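Local coordinates for protein C-glycoside 3-oxidase (Microbacterium trichothecenolyticum, PDB 7DVE) that uses bound FAD to oxidise the C3 hydroxyl of the sugar in C-glycosides such as isoorientin and mangiferin, passing the electrons to oxygen to give hydrogen peroxide, at residues G21-R26 with E158-V163; V217-I222 with P227-F232; A299-A304 with D413-E418; L400-S405 with M437-S442. All coordinates share one frame; numbering follows the deposited sequence.

Contact 1 of 4, residues G21-R26 with E158-V163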
loop_
_atom_site.group_PDB
_atom_site.type_symbol
_atom_site.label_atom_id
_atom_site.label_comp_id
_atom_site.label_asym_id
_atom_site.label_seq_id
_atom_site.Cartn_x
_atom_site.Cartn_y
_atom_site.Cartn_z
ATOM N N GLY A 21 4.985 -5.624 7.081
ATOM C CA GLY A 21 5.844 -6.004 8.189
ATOM C C GLY A 21 5.091 -6.010 9.505
ATOM O O GLY A 21 5.266 -6.920 10.331
ATOM N N ALA A 22 4.218 -5.008 9.705
ATOM C CA ALA A 22 3.388 -4.976 10.905
ATOM C C ALA A 22 2.475 -6.192 10.979
ATOM O O ALA A 22 2.222 -6.706 12.070
ATOM C CB ALA A 22 2.561 -3.688 10.971
ATOM N N THR A 23 1.958 -6.663 9.838
ATOM C CA THR A 23 1.092 -7.833 9.890
ATOM C C THR A 23 1.856 -9.027 10.436
ATOM O O THR A 23 1.355 -9.763 11.300
ATOM C CB THR A 23 0.519 -8.152 8.510
ATOM O OG1 THR A 23 -0.419 -7.140 8.146
ATOM C CG2 THR A 23 -0.207 -9.503 8.538
ATOM N N TYR A 24 3.081 -9.235 9.939
ATOM C CA TYR A 24 3.885 -10.327 10.486
ATOM C C TYR A 24 4.084 -10.162 11.990
ATOM O O TYR A 24 3.927 -11.120 12.763
ATOM C CB TYR A 24 5.229 -10.417 9.773
ATOM C CG TYR A 24 5.168 -11.217 8.499
ATOM C CD1 TYR A 24 4.718 -10.637 7.314
ATOM C CD2 TYR A 24 5.543 -12.548 8.475
ATOM C CE1 TYR A 24 4.658 -11.362 6.138
ATOM C CE2 TYR A 24 5.492 -13.286 7.297
ATOM C CZ TYR A 24 5.042 -12.686 6.143
ATOM O OH TYR A 24 4.989 -13.401 4.984
ATOM N N ALA A 25 4.418 -8.944 12.427
ATOM C CA ALA A 25 4.637 -8.710 13.856
ATOM C C ALA A 25 3.392 -9.039 14.671
ATOM O O ALA A 25 3.469 -9.731 15.696
ATOM C CB ALA A 25 5.064 -7.264 14.108
ATOM N N ARG A 26 2.226 -8.573 14.224
ATOM C CA ARG A 26 1.022 -8.785 15.022
ATOM C C ARG A 26 0.602 -10.251 15.031
ATOM O O ARG A 26 0.197 -10.782 16.079
ATOM C CB ARG A 26 -0.123 -7.912 14.526
ATOM C CG ARG A 26 -1.177 -7.674 15.635
ATOM C CD ARG A 26 -2.489 -8.321 15.270
ATOM N NE ARG A 26 -3.596 -7.995 16.157
ATOM C CZ ARG A 26 -4.309 -6.880 16.081
ATOM N NH1 ARG A 26 -3.922 -5.862 15.336
ATOM N NH2 ARG A 26 -5.431 -6.780 16.784
ATOM N N GLU A 158 -8.885 -7.379 7.154
ATOM C CA GLU A 158 -9.849 -6.364 7.598
ATOM C C GLU A 158 -9.850 -6.214 9.119
ATOM O O GLU A 158 -10.006 -5.107 9.646
ATOM C CB GLU A 158 -11.245 -6.723 7.102
ATOM C CG GLU A 158 -11.384 -6.518 5.602
ATOM C CD GLU A 158 -12.401 -7.444 4.964
ATOM O OE1 GLU A 158 -13.069 -8.217 5.695
ATOM O OE2 GLU A 158 -12.540 -7.388 3.724
ATOM N N ARG A 159 -9.661 -7.315 9.846
ATOM C CA ARG A 159 -9.507 -7.196 11.297
ATOM C C ARG A 159 -8.206 -6.477 11.664
ATOM O O ARG A 159 -8.176 -5.642 12.579
ATOM C CB ARG A 159 -9.557 -8.572 11.937
ATOM C CG ARG A 159 -9.024 -8.635 13.346
ATOM C CD ARG A 159 -9.161 -10.043 13.894
ATOM N NE ARG A 159 -8.017 -10.896 13.565
ATOM C CZ ARG A 159 -6.914 -10.996 14.302
ATOM N NH1 ARG A 159 -6.728 -10.241 15.374
ATOM N NH2 ARG A 159 -5.987 -11.892 13.970
ATOM N N LEU A 160 -7.118 -6.781 10.957
ATOM C CA LEU A 160 -5.845 -6.158 11.301
ATOM C C LEU A 160 -5.902 -4.652 11.071
ATOM O O LEU A 160 -5.343 -3.872 11.850
ATOM C CB LEU A 160 -4.709 -6.791 10.504
ATOM C CG LEU A 160 -4.347 -8.242 10.837
ATOM C CD1 LEU A 160 -2.949 -8.545 10.352
ATOM C CD2 LEU A 160 -4.452 -8.549 12.326
ATOM N N LEU A 161 -6.595 -4.223 10.023
ATOM C CA LEU A 161 -6.637 -2.820 9.662
ATOM C C LEU A 161 -7.821 -2.084 10.271
ATOM O O LEU A 161 -7.914 -0.869 10.103
ATOM C CB LEU A 161 -6.650 -2.677 8.125
ATOM C CG LEU A 161 -5.386 -3.121 7.352
ATOM C CD1 LEU A 161 -5.711 -3.593 5.920
ATOM C CD2 LEU A 161 -4.346 -2.019 7.297
ATOM N N GLY A 162 -8.706 -2.771 10.995
ATOM C CA GLY A 162 -9.884 -2.146 11.582
ATOM C C GLY A 162 -10.732 -1.506 10.504
ATOM O O GLY A 162 -11.107 -0.331 10.603
ATOM N N VAL A 163 -11.008 -2.275 9.453
ATOM C CA VAL A 163 -11.671 -1.756 8.258
ATOM C C VAL A 163 -13.156 -1.620 8.526
ATOM O O VAL A 163 -13.782 -2.541 9.051
ATOM C CB VAL A 163 -11.438 -2.683 7.059
ATOM C CG1 VAL A 163 -12.531 -2.437 6.008
ATOM C CG2 VAL A 163 -10.064 -2.462 6.487
HETATM O O HOH W 1 -6.304 -4.658 14.714
#
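Between 21-26 and 158-163 the CA atoms of Thr-23 and Leu-160 come closest, 7.3 Å apart. Helix 19-31 follows strand 12-15 in the Rossmann-type FAD-binding fold of GMC oxidoreductases, and Gly-21 fits the last glycine of a GxGxxG pattern. The second helix, 149-161, closes with a Schellman motif at Gly-162, whose positive phi suits glycine.

Leu-160 divides its two methyls between two partners. CD1 meets Thr-23 CG2 at 3.4 Å, the side chains crossing nearly at right angles; threonine suits the place by giving this methyl to the leucine while Pro-19 O satisfies its OG1. CD2 lies 3.5 Å from Arg-26 CD and over one face of the Arg-26 guanidinium, while the same methyl sits 3.9 Å above the guanidinium plane of Arg-159. The two guanidinium planes are 87° apart. Glu-30 OE2 forms salt bridges with Arg-26 NE and Arg-159 NH1 and probably offsets their like charges; Glu-156 takes Arg-159 NE. Were Arg-26 an alanine, Glu-30 would be likely to lose one cationic partner and Val-218 O its NH1 donor. With CG trans to its backbone N (chi1 -157°) and a bend at chi2 (-114°), Arg-26 brings NH1 to Val-218 O and to a water at 2.7 Å; the same water can donate to Arg-159 O (3.0 Å).

Contact 2 of 4, residues V217-I222 with P227-F232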
loop_
_atom_site.group_PDB
_atom_site.type_symbol
_atom_site.label_atom_id
_atom_site.label_comp_id
_atom_site.label_asym_id
_atom_site.label_seq_id
_atom_site.Cartn_x
_atom_site.Cartn_y
_atom_site.Cartn_z
ATOM N N VAL A 217 -2.290 0.609 13.988
ATOM C CA VAL A 217 -3.431 -0.262 14.242
ATOM C C VAL A 217 -3.078 -1.721 13.970
ATOM O O VAL A 217 -3.504 -2.618 14.711
ATOM C CB VAL A 217 -4.639 0.195 13.408
ATOM C CG1 VAL A 217 -5.842 -0.731 13.647
ATOM C CG2 VAL A 217 -4.983 1.623 13.765
ATOM N N VAL A 218 -2.302 -1.978 12.919
ATOM C CA VAL A 218 -1.888 -3.345 12.616
ATOM C C VAL A 218 -1.007 -3.896 13.734
ATOM O O VAL A 218 -1.196 -5.026 14.192
ATOM C CB VAL A 218 -1.180 -3.410 11.250
ATOM C CG1 VAL A 218 -0.870 -4.856 10.908
ATOM C CG2 VAL A 218 -2.051 -2.789 10.172
ATOM N N LEU A 219 -0.037 -3.099 14.199
ATOM C CA LEU A 219 0.818 -3.513 15.309
ATOM C C LEU A 219 -0.003 -3.702 16.578
ATOM O O LEU A 219 0.180 -4.688 17.314
ATOM C CB LEU A 219 1.911 -2.465 15.539
ATOM C CG LEU A 219 3.110 -2.415 14.576
ATOM C CD1 LEU A 219 4.047 -1.275 14.951
ATOM C CD2 LEU A 219 3.867 -3.730 14.550
ATOM N N GLY A 220 -0.918 -2.757 16.859
ATOM C CA GLY A 220 -1.851 -2.891 17.956
ATOM C C GLY A 220 -1.213 -2.908 19.323
ATOM O O GLY A 220 0.019 -2.931 19.468
ATOM N N ASP A 221 -2.065 -2.924 20.352
ATOM C CA ASP A 221 -1.533 -3.018 21.693
ATOM C C ASP A 221 -0.896 -4.366 21.944
ATOM O O ASP A 221 -0.000 -4.450 22.790
ATOM C CB ASP A 221 -2.606 -2.745 22.738
ATOM C CG ASP A 221 -3.190 -1.357 22.619
ATOM O OD1 ASP A 221 -2.444 -0.389 22.315
ATOM O OD2 ASP A 221 -4.401 -1.237 22.889
ATOM N N ILE A 222 -1.302 -5.420 21.225
ATOM C CA ILE A 222 -0.639 -6.701 21.476
ATOM C C ILE A 222 0.816 -6.657 21.010
ATOM O O ILE A 222 1.683 -7.218 21.676
ATOM C CB ILE A 222 -1.398 -7.908 20.873
ATOM C CG1 ILE A 222 -0.862 -9.207 21.479
ATOM C CG2 ILE A 222 -1.241 -7.993 19.372
ATOM C CD1 ILE A 222 -1.736 -10.421 21.245
ATOM N N PRO A 227 6.805 -8.061 25.172
ATOM C CA PRO A 227 8.196 -7.877 25.610
ATOM C C PRO A 227 9.207 -8.579 24.724
ATOM O O PRO A 227 10.396 -8.252 24.816
ATOM C CB PRO A 227 8.202 -8.445 27.036
ATOM C CG PRO A 227 7.012 -9.330 27.107
ATOM C CD PRO A 227 6.000 -8.818 26.147
ATOM N N ASN A 228 8.769 -9.490 23.852
ATOM C CA ASN A 228 9.628 -10.181 22.895
ATOM C C ASN A 228 9.738 -9.457 21.553
ATOM O O ASN A 228 10.418 -9.960 20.644
ATOM C CB ASN A 228 9.122 -11.627 22.690
ATOM C CG ASN A 228 9.265 -12.472 23.946
ATOM O OD1 ASN A 228 10.176 -12.239 24.732
ATOM N ND2 ASN A 228 8.369 -13.448 24.148
ATOM N N PHE A 229 9.114 -8.285 21.412
ATOM C CA PHE A 229 9.150 -7.505 20.177
ATOM C C PHE A 229 9.933 -6.215 20.391
ATOM O O PHE A 229 9.876 -5.615 21.471
ATOM C CB PHE A 229 7.729 -7.178 19.695
ATOM C CG PHE A 229 7.684 -6.293 18.488
ATOM C CD1 PHE A 229 7.700 -6.839 17.211
ATOM C CD2 PHE A 229 7.626 -4.916 18.622
ATOM C CE1 PHE A 229 7.663 -6.034 16.096
ATOM C CE2 PHE A 229 7.589 -4.101 17.501
ATOM C CZ PHE A 229 7.605 -4.660 16.243
ATOM N N THR A 230 10.670 -5.798 19.361
ATOM C CA THR A 230 11.412 -4.540 19.410
ATOM C C THR A 230 11.410 -3.890 18.036
ATOM O O THR A 230 11.478 -4.579 17.014
ATOM C CB THR A 230 12.859 -4.740 19.870
ATOM O OG1 THR A 230 12.874 -5.632 20.986
ATOM C CG2 THR A 230 13.478 -3.412 20.290
ATOM N N LEU A 231 11.329 -2.562 18.025
ATOM C CA LEU A 231 11.286 -1.771 16.803
ATOM C C LEU A 231 12.461 -0.806 16.812
ATOM O O LEU A 231 12.521 0.093 17.660
ATOM C CB LEU A 231 9.978 -0.987 16.678
ATOM C CG LEU A 231 9.638 -0.487 15.266
ATOM C CD1 LEU A 231 8.124 -0.349 15.075
ATOM C CD2 LEU A 231 10.339 0.812 14.972
ATOM N N PHE A 232 13.366 -0.976 15.852
ATOM C CA PHE A 232 14.504 -0.098 15.637
ATOM C C PHE A 232 14.191 0.752 14.414
ATOM O O PHE A 232 14.245 0.254 13.285
ATOM C CB PHE A 232 15.779 -0.905 15.427
ATOM C CG PHE A 232 16.089 -1.833 16.554
ATOM C CD1 PHE A 232 15.596 -3.127 16.559
ATOM C CD2 PHE A 232 16.856 -1.404 17.628
ATOM C CE1 PHE A 232 15.877 -3.989 17.604
ATOM C CE2 PHE A 232 17.137 -2.259 18.682
ATOM C CZ PHE A 232 16.643 -3.551 18.670
#
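Leu-219 meets Phe-229 and Leu-231 where helix 215-224 lies against strand 229-232, an outermost strand of the five-stranded parallel sheet in the Rossmann-type FAD-binding fold. The strand runs parallel to strand 37-40 and exchanges backbone hydrogen bonds with it, Thr-230 pairing with Ile-37 and Met-39. The Leu-231 side chain comes within about 5 Å of that of FAD-binding Glu-41.

The packed part centres on one leucine. Its CG sits beside the backbone N (chi1 -77°), and the forked end is thereby sent toward the strand, each methyl finding its own partner. CD2 approaches Phe-229 CZ obliquely at 4.2 Å, and CD1 turns to Leu-231. Phe-229 and Leu-231, two residues apart, project from the same side of the strand, and both large apolar groups therefore face the helix. The inner side is completed by helix 19-31, with Ala-22 touching Leu-219 and Ala-25 touching Phe-229; alanines let these bulkier neighbours come close.

Away from this cluster the contact is loose. Only 88 Å² is buried in all, no hydrogen bond crosses, and Asp-221, Ile-222 and Pro-227 are exposed. Asp-221 is occupied on this outer side by a salt bridge to Arg-224. The helix is also kinked there: Gly-220 has a positive phi (65°) that glycine readily accepts, and the N atoms of Asp-221 and Ile-222 make no bond to the preceding turn.

Back in the packed part, the two leucine side chains cross at about a right angle, with Leu-219 CD1 4.2 Å from Leu-231 CD1.

Contact 3 of 4, residues A299-A304 with D413-E418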
loop_
_atom_site.group_PDB
_atom_site.type_symbol
_atom_site.label_atom_id
_atom_site.label_comp_id
_atom_site.label_asym_id
_atom_site.label_seq_id
_atom_site.Cartn_x
_atom_site.Cartn_y
_atom_site.Cartn_z
ATOM N N ALA A 299 -2.572 2.336 -13.864
ATOM C CA ALA A 299 -2.845 3.628 -14.498
ATOM C C ALA A 299 -4.085 4.261 -13.872
ATOM O O ALA A 299 -5.105 3.593 -13.675
ATOM C CB ALA A 299 -3.028 3.450 -16.008
ATOM N N GLN A 300 -3.983 5.549 -13.529
ATOM C CA GLN A 300 -4.988 6.238 -12.726
ATOM C C GLN A 300 -5.561 7.408 -13.512
ATOM O O GLN A 300 -4.805 8.230 -14.059
ATOM C CB GLN A 300 -4.378 6.734 -11.418
ATOM C CG GLN A 300 -5.339 7.537 -10.537
ATOM C CD GLN A 300 -4.734 7.977 -9.203
ATOM O OE1 GLN A 300 -3.512 8.078 -9.038
ATOM N NE2 GLN A 300 -5.594 8.255 -8.259
ATOM N N ILE A 301 -6.887 7.467 -13.584
ATOM C CA ILE A 301 -7.618 8.520 -14.283
ATOM C C ILE A 301 -8.457 9.236 -13.235
ATOM O O ILE A 301 -9.143 8.585 -12.445
ATOM C CB ILE A 301 -8.513 7.960 -15.409
ATOM C CG1 ILE A 301 -7.683 7.233 -16.481
ATOM C CG2 ILE A 301 -9.305 9.096 -16.071
ATOM C CD1 ILE A 301 -7.577 5.720 -16.328
ATOM N N VAL A 302 -8.393 10.564 -13.213
ATOM C CA VAL A 302 -9.038 11.353 -12.168
ATOM C C VAL A 302 -9.970 12.374 -12.805
ATOM O O VAL A 302 -9.808 12.791 -13.957
ATOM C CB VAL A 302 -8.020 12.078 -11.256
ATOM C CG1 VAL A 302 -7.152 11.075 -10.495
ATOM C CG2 VAL A 302 -7.168 13.065 -12.077
ATOM N N PHE A 303 -10.925 12.814 -12.009
ATOM C CA PHE A 303 -11.991 13.680 -12.483
ATOM C C PHE A 303 -12.546 14.380 -11.252
ATOM O O PHE A 303 -12.471 13.841 -10.158
ATOM C CB PHE A 303 -13.066 12.833 -13.171
ATOM C CG PHE A 303 -13.902 13.572 -14.157
ATOM C CD1 PHE A 303 -13.344 14.513 -14.999
ATOM C CD2 PHE A 303 -15.262 13.293 -14.263
ATOM C CE1 PHE A 303 -14.131 15.178 -15.970
ATOM C CE2 PHE A 303 -16.064 13.956 -15.196
ATOM C CZ PHE A 303 -15.486 14.906 -16.059
ATOM N N ALA A 304 -13.119 15.553 -11.420
ATOM C CA ALA A 304 -13.693 16.275 -10.294
ATOM C C ALA A 304 -15.041 16.826 -10.711
ATOM O O ALA A 304 -15.181 17.325 -11.833
ATOM C CB ALA A 304 -12.771 17.426 -9.839
ATOM N N ASP A 413 -8.453 4.096 -22.380
ATOM C CA ASP A 413 -9.493 4.848 -23.081
ATOM C C ASP A 413 -10.881 4.499 -22.556
ATOM O O ASP A 413 -11.725 5.388 -22.336
ATOM C CB ASP A 413 -9.380 4.585 -24.581
ATOM C CG ASP A 413 -8.173 5.295 -25.207
ATOM O OD1 ASP A 413 -7.511 6.087 -24.503
ATOM O OD2 ASP A 413 -7.871 5.060 -26.398
ATOM N N ARG A 414 -11.130 3.205 -22.337
ATOM C CA ARG A 414 -12.369 2.802 -21.677
ATOM C C ARG A 414 -12.533 3.513 -20.336
ATOM O O ARG A 414 -13.590 4.091 -20.045
ATOM C CB ARG A 414 -12.403 1.276 -21.502
ATOM C CG ARG A 414 -12.632 0.500 -22.791
ATOM C CD ARG A 414 -12.837 -1.009 -22.541
ATOM N NE ARG A 414 -14.086 -1.309 -21.848
ATOM C CZ ARG A 414 -14.389 -2.487 -21.312
ATOM N NH1 ARG A 414 -13.540 -3.504 -21.345
ATOM N NH2 ARG A 414 -15.575 -2.652 -20.734
ATOM N N ALA A 415 -11.503 3.475 -19.500
ATOM C CA ALA A 415 -11.614 4.102 -18.187
ATOM C C ALA A 415 -11.956 5.591 -18.302
ATOM O O ALA A 415 -12.727 6.121 -17.498
ATOM C CB ALA A 415 -10.321 3.888 -17.399
ATOM N N LYS A 416 -11.413 6.279 -19.310
ATOM C CA LYS A 416 -11.726 7.702 -19.479
ATOM C C LYS A 416 -13.218 7.930 -19.768
ATOM O O LYS A 416 -13.882 8.775 -19.124
ATOM C CB LYS A 416 -10.852 8.285 -20.582
ATOM C CG LYS A 416 -9.378 8.213 -20.212
ATOM C CD LYS A 416 -8.511 8.498 -21.414
ATOM C CE LYS A 416 -8.716 9.929 -21.850
ATOM N NZ LYS A 416 -7.643 10.311 -22.758
ATOM N N ALA A 417 -13.776 7.147 -20.702
ATOM C CA ALA A 417 -15.206 7.297 -20.980
ATOM C C ALA A 417 -16.059 6.928 -19.763
ATOM O O ALA A 417 -17.060 7.603 -19.462
ATOM C CB ALA A 417 -15.600 6.464 -22.200
ATOM N N GLU A 418 -15.660 5.897 -19.015
ATOM C CA GLU A 418 -16.483 5.515 -17.863
ATOM C C GLU A 418 -16.395 6.533 -16.730
ATOM O O GLU A 418 -17.388 6.753 -16.021
ATOM C CB GLU A 418 -16.119 4.120 -17.339
ATOM C CG GLU A 418 -16.907 3.707 -16.041
ATOM C CD GLU A 418 -18.413 3.461 -16.264
ATOM O OE1 GLU A 418 -18.903 3.680 -17.393
ATOM O OE2 GLU A 418 -19.119 3.045 -15.304
#
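Helix against sheet is the theme here: helix 406-424 packs on one side of the large antiparallel sheet, through Ile-301 on strand 300-307. In GMC oxidoreductases such a sheet is usually assigned to the substrate-binding part of the fold. The strand lies between strands 366-373 and 427-436, with Ile-301 bonded by its backbone to Leu-371 and Val-302 to Phe-435, which leaves the side chains to make the link with the helix.

Helix and strand come close, with the CA atoms of Ile-301 and Lys-416 only 6.7 Å apart. Ala-415 permits this, because its single methyl points toward the strand and takes little room. Ile-301 CD1 ends 3.5 Å from Ala-415 CB, a tight methyl-to-methyl meeting. It is placed there by a chi2 of 96°, off the usual staggered positions, which swings the end of the longer branch toward the alanine. Farther back on the same branch, CG1 passes 4.2 Å from Lys-416 CG. Lysine suits this border position: its first methylenes can lie against an apolar neighbour while the rest of the chain carries the ammonium group away from the strand.

Beta-branched isoleucine is at home in an extended strand, and its bulk is shared with further apolar neighbours, Pro-434, Cys-373 and Ile-419. Ala-415 likewise touches Cys-373. No hydrogen bond spans the two segments. The contact therefore probably depends on shape and on the exclusion of water, and only at Lys-416 does the aliphatic part of a charged residue join in.

Contact 4 of 4, residues L400-S405 with M437-S442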
loop_
_atom_site.group_PDB
_atom_site.type_symbol
_atom_site.label_atom_id
_atom_site.label_comp_id
_atom_site.label_asym_id
_atom_site.label_seq_id
_atom_site.Cartn_x
_atom_site.Cartn_y
_atom_site.Cartn_z
ATOM N N LEU A 400 14.114 1.487 -13.979
ATOM C CA LEU A 400 12.747 1.029 -14.164
ATOM C C LEU A 400 12.499 0.820 -15.652
ATOM O O LEU A 400 12.785 1.709 -16.466
ATOM C CB LEU A 400 11.750 2.036 -13.581
ATOM C CG LEU A 400 11.626 2.154 -12.048
ATOM C CD1 LEU A 400 10.400 2.987 -11.655
ATOM C CD2 LEU A 400 11.599 0.793 -11.371
ATOM N N HIS A 401 11.987 -0.359 -16.004
ATOM C CA HIS A 401 11.619 -0.691 -17.376
ATOM C C HIS A 401 10.108 -0.885 -17.417
ATOM O O HIS A 401 9.575 -1.753 -16.720
ATOM C CB HIS A 401 12.329 -1.958 -17.855
ATOM C CG HIS A 401 13.815 -1.821 -18.003
ATOM N ND1 HIS A 401 14.406 -1.405 -19.176
ATOM C CD2 HIS A 401 14.830 -2.115 -17.156
ATOM C CE1 HIS A 401 15.720 -1.412 -19.035
ATOM N NE2 HIS A 401 16.005 -1.839 -17.819
ATOM N N TYR A 402 9.425 -0.107 -18.250
ATOM C CA TYR A 402 7.972 -0.108 -18.192
ATOM C C TYR A 402 7.403 0.381 -19.511
ATOM O O TYR A 402 7.723 1.485 -19.966
ATOM C CB TYR A 402 7.487 0.764 -17.058
ATOM C CG TYR A 402 6.114 0.415 -16.553
ATOM C CD1 TYR A 402 5.908 -0.705 -15.743
ATOM C CD2 TYR A 402 5.017 1.208 -16.877
ATOM C CE1 TYR A 402 4.647 -1.014 -15.271
ATOM C CE2 TYR A 402 3.760 0.899 -16.421
ATOM C CZ TYR A 402 3.575 -0.205 -15.611
ATOM O OH TYR A 402 2.307 -0.496 -15.149
ATOM N N THR A 403 6.542 -0.433 -20.103
ATOM C CA THR A 403 5.928 -0.134 -21.382
ATOM C C THR A 403 4.430 -0.399 -21.280
ATOM O O THR A 403 3.995 -1.366 -20.651
ATOM C CB THR A 403 6.577 -0.963 -22.531
ATOM O OG1 THR A 403 6.588 -2.376 -22.213
ATOM C CG2 THR A 403 8.011 -0.490 -22.780
ATOM N N LEU A 404 3.653 0.504 -21.867
ATOM C CA LEU A 404 2.228 0.312 -22.075
ATOM C C LEU A 404 2.018 -0.459 -23.371
ATOM O O LEU A 404 2.472 -0.027 -24.434
ATOM C CB LEU A 404 1.525 1.667 -22.138
ATOM C CG LEU A 404 1.527 2.511 -20.853
ATOM C CD1 LEU A 404 0.464 3.605 -20.881
ATOM C CD2 LEU A 404 1.376 1.638 -19.626
ATOM N N SER A 405 1.342 -1.602 -23.286
ATOM C CA SER A 405 0.945 -2.302 -24.497
ATOM C C SER A 405 -0.316 -1.655 -25.071
ATOM O O SER A 405 -0.948 -0.796 -24.443
ATOM C CB SER A 405 0.720 -3.789 -24.212
ATOM O OG SER A 405 -0.487 -3.989 -23.494
ATOM N N MET A 437 -3.236 10.355 -14.916
ATOM C CA MET A 437 -2.091 10.691 -14.070
ATOM C C MET A 437 -0.802 10.096 -14.653
ATOM O O MET A 437 -0.848 9.136 -15.403
ATOM C CB MET A 437 -2.308 10.148 -12.660
ATOM C CG MET A 437 -3.398 10.847 -11.839
ATOM S SD MET A 437 -3.141 12.600 -11.684
ATOM C CE MET A 437 -1.638 12.629 -10.706
ATOM N N PRO A 438 0.366 10.647 -14.331
ATOM C CA PRO A 438 1.608 10.029 -14.817
ATOM C C PRO A 438 1.830 8.658 -14.184
ATOM O O PRO A 438 1.504 8.420 -13.015
ATOM C CB PRO A 438 2.713 11.014 -14.405
ATOM C CG PRO A 438 2.075 12.055 -13.562
ATOM C CD PRO A 438 0.575 11.939 -13.658
ATOM N N LEU A 439 2.424 7.757 -14.967
ATOM C CA LEU A 439 2.582 6.384 -14.521
ATOM C C LEU A 439 3.359 6.335 -13.215
ATOM O O LEU A 439 4.302 7.104 -13.005
ATOM C CB LEU A 439 3.271 5.546 -15.593
ATOM C CG LEU A 439 2.435 5.532 -16.875
ATOM C CD1 LEU A 439 3.146 4.799 -18.011
ATOM C CD2 LEU A 439 1.062 4.938 -16.618
ATOM N N GLY A 440 2.933 5.433 -12.327
ATOM C CA GLY A 440 3.422 5.402 -10.970
ATOM C C GLY A 440 2.572 6.182 -9.996
ATOM O O GLY A 440 2.703 5.983 -8.780
ATOM N N ALA A 441 1.687 7.048 -10.490
ATOM C CA ALA A 441 0.900 7.886 -9.604
ATOM C C ALA A 441 -0.010 7.082 -8.685
ATOM O O ALA A 441 -0.337 7.568 -7.610
ATOM C CB ALA A 441 0.068 8.867 -10.417
ATOM N N SER A 442 -0.417 5.863 -9.070
ATOM C CA SER A 442 -1.323 5.094 -8.217
ATOM C C SER A 442 -0.673 4.662 -6.906
ATOM O O SER A 442 -1.390 4.363 -5.951
ATOM C CB SER A 442 -1.849 3.846 -8.957
ATOM O OG SER A 442 -0.868 2.824 -9.034
#
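This is a small apolar contact between the end of strand 396-401 with the residues after it and the loop 437-442, in which Leu-439 reaches across to Tyr-402 and Leu-404. Residues 400-405 lead from the strand into helix 406-424; the loop follows strand 427-436.

One methyl does most of the work. Leu-439 CD1 lies 4.0 Å from Leu-404 CD2, with Leu-404 CG at the same distance, and the two leucines meet tip to tip. Leu-439 CG lies beside its backbone N and anti to the carbonyl carbon (chi1 -61°), which brings CD1 to Leu-404. The same CD1 comes to the edge of the Tyr-402 ring, close to its plane, 4.2 Å from Tyr-402 CD2. Tyrosine serves two ends here: its ring edge offers a hydrocarbon surface to the leucine, while its OH is hydrogen-bonded to the backbone N of Asp-297. Leu-404 is further covered by His-409 and Ile-412 of the helix it precedes.

The carboxylate of Asp-297 ties down 437-442 as well, with OD2 bonded to Gly-440 N and OD1 to Ser-442 OG. Leu-439 is held out by a type II beta turn from Pro-438 to Ala-441, closed by a bond of 2.9 Å from Ala-441 N to Pro-438 O. Gly-440, at the third position with phi 93°, has backbone angles at which a CB would collide with the preceding carbonyl O.

At the far end of 400-405, Ser-405 is the N-cap of helix 406-424, and its own N is bonded to Asp-408 OD2. His-444, the probable proton acceptor, comes just after Ser-442 in sequence, so this turn probably belongs to the loop that leads into the active site of a GMC oxidoreductase.

Overall arrangement
The four contacts form two pairs on opposite sides of the chain's centre. Contacts 1 and 2, with centres 11 Å apart, share the Rossmann-type FAD-binding region and touch directly: Arg-26 NH1 is probably hydrogen-bonded to Val-218 O, and Ala-25 packs on Phe-229. Contacts 3 and 4, 15 Å apart, meet where strand 300-307 pairs with the start of 437-442, and strand 396-401 runs on into helix 406-424. Between the pairs the centres are 29 to 40 Å apart. Contacts 1 and 2 follow one another along the chain, while 3 and 4 alternate their segments. The chain thus starts in the FAD-binding part, passes through the antiparallel sheet and helix 406-424, and returns to the FAD-binding part at 473-475 and 490-510.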